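PDB 6XJJ: 2-oxoglutarate-dependent dioxygenase tropC from Talaromyces stipitatus, which acts as an iron- and 2-oxoglutarate-dependent dioxygenase in the biosynthesis of fungal tropolones. Local coordinates for residues R182-V193 against L211-M222. Numbering follows the deposited sequence.
Sequences RALMLDLVSTIV and LNDILINPSIPM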
ATOM      1  N   ARG A 182      -0.606  11.130   3.339  1.00 59.16           N
ATOM      2  CA  ARG A 182      -0.153  10.906   1.969  1.00 64.11           C
ATOM      3  C   ARG A 182       1.250  11.457   1.741  1.00 64.82           C
ATOM      4  O   ARG A 182       2.085  10.802   1.105  1.00 52.80           O
ATOM      5  CB  ARG A 182      -1.130  11.536   0.974  1.00 66.28           C
ATOM      6  CG  ARG A 182      -2.456  10.791   0.826  1.00 62.92           C
ATOM      7  CD  ARG A 182      -3.348  11.462  -0.214  1.00 59.57           C
ATOM      8  NE  ARG A 182      -2.702  11.406  -1.518  1.00 70.15           N
ATOM      9  CZ  ARG A 182      -2.698  10.334  -2.306  1.00 74.77           C
ATOM     10  NH1 ARG A 182      -3.307   9.209  -1.938  1.00 68.20           N
ATOM     11  NH2 ARG A 182      -2.065  10.373  -3.466  1.00 75.68           N
ATOM     12  N   ALA A 183       1.528  12.661   2.236  1.00 61.19           N
ATOM     13  CA  ALA A 183       2.849  13.247   2.039  1.00 64.54           C
ATOM     14  C   ALA A 183       3.923  12.420   2.732  1.00 59.38           C
ATOM     15  O   ALA A 183       4.977  12.133   2.149  1.00 61.92           O
ATOM     16  CB  ALA A 183       2.861  14.681   2.552  1.00 60.91           C
ATOM     17  N   LEU A 184       3.678  12.032   3.985  1.00 64.18           N
ATOM     18  CA  LEU A 184       4.615  11.154   4.677  1.00 63.30           C
ATOM     19  C   LEU A 184       4.804   9.853   3.915  1.00 69.18           C
ATOM     20  O   LEU A 184       5.926   9.346   3.814  1.00 72.30           O
ATOM     21  CB  LEU A 184       4.126  10.871   6.098  1.00 67.09           C
ATOM     22  CG  LEU A 184       4.037  12.054   7.057  1.00 63.92           C
ATOM     23  CD1 LEU A 184       3.372  11.632   8.357  1.00 68.11           C
ATOM     24  CD2 LEU A 184       5.409  12.609   7.337  1.00 60.90           C
ATOM     25  N   MET A 185       3.723   9.299   3.356  1.00 61.30           N
ATOM     26  CA  MET A 185       3.871   8.078   2.570  1.00 65.55           C
ATOM     27  C   MET A 185       4.698   8.321   1.311  1.00 62.53           C
ATOM     28  O   MET A 185       5.629   7.560   1.022  1.00 72.05           O
ATOM     29  CB  MET A 185       2.516   7.501   2.176  1.00 64.84           C
ATOM     30  CG  MET A 185       1.612   6.987   3.296  1.00 60.07           C
ATOM     31  SD  MET A 185       2.486   5.994   4.516  1.00 75.44           S
ATOM     32  CE  MET A 185       3.306   4.838   3.469  1.00 68.18           C
ATOM     33  N   LEU A 186       4.370   9.362   0.538  1.00 61.28           N
ATOM     34  CA  LEU A 186       5.183   9.680  -0.634  1.00 59.47           C
ATOM     35  C   LEU A 186       6.659   9.791  -0.274  1.00 66.28           C
ATOM     36  O   LEU A 186       7.526   9.323  -1.023  1.00 68.34           O
ATOM     37  CB  LEU A 186       4.703  10.974  -1.292  1.00 63.72           C
ATOM     38  CG  LEU A 186       5.612  11.479  -2.421  1.00 73.81           C
ATOM     39  CD1 LEU A 186       5.794  10.429  -3.491  1.00 58.26           C
ATOM     40  CD2 LEU A 186       5.056  12.747  -3.038  1.00 70.59           C
ATOM     41  N   ASP A 187       6.970  10.404   0.868  1.00 66.52           N
ATOM     42  CA  ASP A 187       8.369  10.540   1.247  1.00 67.61           C
ATOM     43  C   ASP A 187       8.990   9.185   1.546  1.00 64.68           C
ATOM     44  O   ASP A 187      10.121   8.903   1.130  1.00 70.56           O
ATOM     45  CB  ASP A 187       8.509  11.445   2.462  1.00 76.69           C
ATOM     46  CG  ASP A 187       9.949  11.634   2.857  1.00 74.71           C
ATOM     47  OD1 ASP A 187      10.691  12.294   2.099  1.00 98.28           O
ATOM     48  OD2 ASP A 187      10.351  11.081   3.900  1.00 83.55           O
ATOM     49  N   LEU A 188       8.275   8.344   2.290  1.00 64.56           N
ATOM     50  CA  LEU A 188       8.795   7.024   2.623  1.00 62.71           C
ATOM     51  C   LEU A 188       8.974   6.161   1.380  1.00 73.17           C
ATOM     52  O   LEU A 188       9.968   5.432   1.268  1.00 64.86           O
ATOM     53  CB  LEU A 188       7.867   6.343   3.628  1.00 61.63           C
ATOM     54  CG  LEU A 188       8.173   4.887   3.990  1.00 69.88           C
ATOM     55  CD1 LEU A 188       9.564   4.741   4.562  1.00 62.21           C
ATOM     56  CD2 LEU A 188       7.147   4.386   4.989  1.00 65.52           C
ATOM     57  N   VAL A 189       8.038   6.229   0.428  1.00 64.54           N
ATOM     58  CA  VAL A 189       8.138   5.341  -0.723  1.00 69.77           C
ATOM     59  C   VAL A 189       9.279   5.791  -1.620  1.00 68.85           C
ATOM     60  O   VAL A 189       9.880   4.976  -2.329  1.00 61.76           O
ATOM     61  CB  VAL A 189       6.805   5.271  -1.495  1.00 67.97           C
ATOM     62  CG1 VAL A 189       6.582   6.511  -2.332  1.00 72.94           C
ATOM     63  CG2 VAL A 189       6.757   4.027  -2.344  1.00 70.95           C
ATOM     64  N   SER A 190       9.600   7.089  -1.607  1.00 65.74           N
ATOM     65  CA  SER A 190      10.756   7.571  -2.354  1.00 65.67           C
ATOM     66  C   SER A 190      12.050   7.038  -1.752  1.00 62.28           C
ATOM     67  O   SER A 190      12.988   6.690  -2.480  1.00 59.72           O
ATOM     68  CB  SER A 190      10.768   9.095  -2.372  1.00 68.89           C
ATOM     69  OG  SER A 190       9.616   9.604  -3.019  1.00 68.67           O
ATOM     70  N   THR A 191      12.113   6.972  -0.421  1.00 61.13           N
ATOM     71  CA  THR A 191      13.242   6.332   0.246  1.00 66.42           C
ATOM     72  C   THR A 191      13.339   4.860  -0.147  1.00 70.87           C
ATOM     73  O   THR A 191      14.412   4.368  -0.518  1.00 63.91           O
ATOM     74  CB  THR A 191      13.090   6.472   1.765  1.00 60.33           C
ATOM     75  OG1 THR A 191      13.014   7.857   2.116  1.00 69.02           O
ATOM     76  CG2 THR A 191      14.262   5.824   2.494  1.00 62.10           C
ATOM     77  N   ILE A 192      12.214   4.144  -0.073  1.00 61.74           N
ATOM     78  CA  ILE A 192      12.193   2.725  -0.420  1.00 64.57           C
ATOM     79  C   ILE A 192      12.685   2.515  -1.844  1.00 62.52           C
ATOM     80  O   ILE A 192      13.470   1.599  -2.113  1.00 57.62           O
ATOM     81  CB  ILE A 192      10.774   2.159  -0.213  1.00 69.02           C
ATOM     82  CG1 ILE A 192      10.422   2.178   1.278  1.00 72.22           C
ATOM     83  CG2 ILE A 192      10.667   0.730  -0.744  1.00 63.04           C
ATOM     84  CD1 ILE A 192       8.960   1.947   1.590  1.00 75.45           C
ATOM     85  N   VAL A 193      12.235   3.353  -2.777  1.00 68.55           N
ATOM     86  CA  VAL A 193      12.644   3.202  -4.170  1.00 65.64           C
ATOM     87  C   VAL A 193      14.155   3.314  -4.315  1.00 73.44           C
ATOM     88  O   VAL A 193      14.778   2.529  -5.038  1.00 63.69           O
ATOM     89  CB  VAL A 193      11.911   4.226  -5.051  1.00 70.88           C
ATOM     90  CG1 VAL A 193      12.542   4.290  -6.428  1.00 62.16           C
ATOM     91  CG2 VAL A 193      10.441   3.833  -5.171  1.00 67.44           C
ATOM     92  N   LEU A 211      15.729   3.403 -10.898  1.00 77.77           N
ATOM     93  CA  LEU A 211      14.299   3.341 -10.661  1.00 74.83           C
ATOM     94  C   LEU A 211      13.697   4.698 -10.338  1.00 73.34           C
ATOM     95  O   LEU A 211      12.480   4.797 -10.194  1.00 72.31           O
ATOM     96  CB  LEU A 211      14.009   2.389  -9.496  1.00 70.60           C
ATOM     97  CG  LEU A 211      14.623   0.987  -9.553  1.00 88.54           C
ATOM     98  CD1 LEU A 211      14.291   0.225  -8.280  1.00 80.25           C
ATOM     99  CD2 LEU A 211      14.198   0.195 -10.777  1.00 75.60           C
ATOM    100  N   ASN A 212      14.511   5.741 -10.199  1.00 76.62           N
ATOM    101  CA  ASN A 212      14.011   6.970  -9.600  1.00 73.14           C
ATOM    102  C   ASN A 212      13.053   7.743 -10.501  1.00 73.63           C
ATOM    103  O   ASN A 212      12.432   8.698 -10.026  1.00 73.28           O
ATOM    104  CB  ASN A 212      15.187   7.852  -9.199  1.00 70.66           C
ATOM    105  CG  ASN A 212      16.018   7.231  -8.089  1.00 79.65           C
ATOM    106  OD1 ASN A 212      15.588   6.270  -7.440  1.00 77.31           O
ATOM    107  ND2 ASN A 212      17.183   7.813  -7.822  1.00 69.39           N
ATOM    108  N   ASP A 213      12.888   7.357 -11.766  1.00 76.68           N
ATOM    109  CA  ASP A 213      11.972   8.083 -12.640  1.00 77.17           C
ATOM    110  C   ASP A 213      10.503   7.863 -12.290  1.00 87.05           C
ATOM    111  O   ASP A 213       9.663   8.677 -12.689  1.00 83.08           O
ATOM    112  CB  ASP A 213      12.222   7.691 -14.095  1.00 97.04           C
ATOM    113  CG  ASP A 213      13.524   8.255 -14.625  1.00104.25           C
ATOM    114  OD1 ASP A 213      14.067   9.178 -13.986  1.00102.61           O
ATOM    115  OD2 ASP A 213      14.010   7.784 -15.672  1.00 98.68           O
ATOM    116  N   ILE A 214      10.162   6.780 -11.580  1.00 86.28           N
ATOM    117  CA  ILE A 214       8.795   6.624 -11.089  1.00 74.96           C
ATOM    118  C   ILE A 214       8.459   7.627 -10.000  1.00 75.17           C
ATOM    119  O   ILE A 214       7.279   7.803  -9.672  1.00 71.82           O
ATOM    120  CB  ILE A 214       8.506   5.217 -10.534  1.00 80.65           C
ATOM    121  CG1 ILE A 214       9.633   4.773  -9.600  1.00 88.64           C
ATOM    122  CG2 ILE A 214       8.218   4.218 -11.659  1.00 98.73           C
ATOM    123  CD1 ILE A 214       9.310   3.569  -8.743  1.00 88.37           C
ATOM    124  N   LEU A 215       9.455   8.262  -9.394  1.00 73.38           N
ATOM    125  CA  LEU A 215       9.156   9.321  -8.445  1.00 68.55           C
ATOM    126  C   LEU A 215       8.813  10.632  -9.141  1.00 71.66           C
ATOM    127  O   LEU A 215       8.273  11.532  -8.489  1.00 71.98           O
ATOM    128  CB  LEU A 215      10.337   9.509  -7.492  1.00 60.12           C
ATOM    129  CG  LEU A 215      10.700   8.237  -6.716  1.00 73.73           C
ATOM    130  CD1 LEU A 215      11.938   8.461  -5.897  1.00 65.17           C
ATOM    131  CD2 LEU A 215       9.564   7.750  -5.832  1.00 61.59           C
ATOM    132  N   ILE A 216       9.084  10.741 -10.442  1.00 79.02           N
ATOM    133  CA  ILE A 216       8.743  11.925 -11.229  1.00 80.16           C
ATOM    134  C   ILE A 216       7.236  11.935 -11.488  1.00 87.20           C
ATOM    135  O   ILE A 216       6.738  11.207 -12.352  1.00 73.17           O
ATOM    136  CB  ILE A 216       9.520  11.968 -12.550  1.00 83.41           C
ATOM    137  CG1 ILE A 216      11.033  11.990 -12.309  1.00 73.72           C
ATOM    138  CG2 ILE A 216       9.102  13.172 -13.376  1.00 71.98           C
ATOM    139  CD1 ILE A 216      11.531  13.176 -11.489  1.00 87.27           C
ATOM    140  N   ASN A 217       6.517  12.788 -10.769  1.00 85.24           N
ATOM    141  CA  ASN A 217       5.099  13.025 -11.008  1.00 88.10           C
ATOM    142  C   ASN A 217       4.335  11.719 -10.832  1.00 79.20           C
ATOM    143  O   ASN A 217       3.683  11.244 -11.769  1.00 77.69           O
ATOM    144  CB  ASN A 217       4.876  13.582 -12.413  1.00 77.45           C
ATOM    145  CG  ASN A 217       3.650  14.463 -12.494  1.00101.03           C
ATOM    146  OD1 ASN A 217       3.410  15.279 -11.599  1.00 96.87           O
ATOM    147  ND2 ASN A 217       2.825  14.258 -13.522  1.00 99.27           N
ATOM    148  N   PRO A 218       4.371  11.131  -9.645  1.00 87.51           N
ATOM    149  CA  PRO A 218       4.002   9.721  -9.493  1.00 83.85           C
ATOM    150  C   PRO A 218       2.501   9.505  -9.383  1.00 69.63           C
ATOM    151  O   PRO A 218       1.741  10.385  -8.978  1.00 79.01           O
ATOM    152  CB  PRO A 218       4.697   9.331  -8.187  1.00 95.53           C
ATOM    153  CG  PRO A 218       4.702  10.611  -7.395  1.00 78.19           C
ATOM    154  CD  PRO A 218       4.839  11.728  -8.381  1.00 74.52           C
ATOM    155  N   SER A 219       2.088   8.288  -9.732  1.00 84.44           N
ATOM    156  CA  SER A 219       0.709   7.850  -9.552  1.00 78.71           C
ATOM    157  C   SER A 219       0.653   7.124  -8.214  1.00 74.82           C
ATOM    158  O   SER A 219       1.196   6.024  -8.070  1.00 74.15           O
ATOM    159  CB  SER A 219       0.264   6.953 -10.704  1.00 61.51           C
ATOM    160  OG  SER A 219      -1.094   6.566 -10.582  1.00 84.73           O
ATOM    161  N   ILE A 220       0.026   7.752  -7.230  1.00 69.21           N
ATOM    162  CA  ILE A 220       0.113   7.280  -5.853  1.00 76.90           C
ATOM    163  C   ILE A 220      -1.267   7.235  -5.215  1.00 74.31           C
ATOM    164  O   ILE A 220      -1.631   8.127  -4.436  1.00 70.97           O
ATOM    165  CB  ILE A 220       1.070   8.155  -5.034  1.00 71.58           C
ATOM    166  CG1 ILE A 220       0.792   9.635  -5.306  1.00 72.99           C
ATOM    167  CG2 ILE A 220       2.506   7.774  -5.334  1.00 73.30           C
ATOM    168  CD1 ILE A 220       1.498  10.573  -4.367  1.00 65.27           C
ATOM    169  N   PRO A 221      -2.056   6.211  -5.498  1.00 59.90           N
ATOM    170  CA  PRO A 221      -3.289   6.016  -4.741  1.00 60.45           C
ATOM    171  C   PRO A 221      -3.025   5.460  -3.354  1.00 69.52           C
ATOM    172  O   PRO A 221      -2.029   4.782  -3.089  1.00 70.16           O
ATOM    173  CB  PRO A 221      -4.069   5.018  -5.603  1.00 64.80           C
ATOM    174  CG  PRO A 221      -3.034   4.228  -6.268  1.00 53.45           C
ATOM    175  CD  PRO A 221      -1.869   5.161  -6.513  1.00 79.28           C
ATOM    176  N   MET A 222      -3.935   5.815  -2.461  1.00 79.72           N
ATOM    177  CA  MET A 222      -4.025   5.289  -1.110  1.00 75.17           C
ATOM    178  C   MET A 222      -5.455   4.832  -0.893  1.00 71.97           C
ATOM    179  O   MET A 222      -6.381   5.398  -1.473  1.00 70.75           O
ATOM    180  CB  MET A 222      -3.681   6.350  -0.082  1.00 68.82           C
ATOM    181  CG  MET A 222      -3.547   5.842   1.379  1.00 76.17           C
ATOM    182  SD  MET A 222      -3.385   7.129   2.606  1.00 83.59           S
ATOM    183  CE  MET A 222      -1.845   7.799   2.140  1.00 76.23           C
TER
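Val193 and Arg182, three helical turns apart, hold the two ends of the 211-222 segment where it folds back along helix 171-204. At the Val193 end the packing is close. Its CG2 meets Ile214 CD1 at 3.8 Å and points tip to tip at Leu215 CD2, while CG1, anti to the backbone N (chi1 167°), lies 3.9 Å from Leu211 CB and also borders Asn212 OD1. Leu211, Asn212, Ile214 and Leu215 thus line the side of Val193 that faces them, its two methyls meeting different partners. Leu215 next spreads its two methyls over Ser190, whose OG bonds instead to Leu186 O at 2.9 Å. Ser190 N reaches the same oxygen from the opposite face of the carbonyl plane.

The middle is looser, and Leu186 and Pro218 are partly exposed there; Ile220 is buried. The Leu186 and Pro218 side chains cross at about a right angle, with Leu186 CD1 4.1 Å from Pro218 CG, and Leu186 CD2 comes 4.4 Å from Ile220 CD1.

Beyond it, the Arg182 chain bends at chi3 (63°), and its guanidinium presents an edge to Ile220 O. NH2 gives the main bond, with an N-H...O angle of 153°; NH1 adds a weak one. The side chain of Met222, which starts strand 222-227, slides past that of Arg182 in the opposite direction, and its CE also approaches Met185 CG (3.7 Å), beside Phe316 of strand 311-318. Polar grip is therefore concentrated where the loop enters the double-stranded beta-helix core; the Val193 end relies on apolar packing.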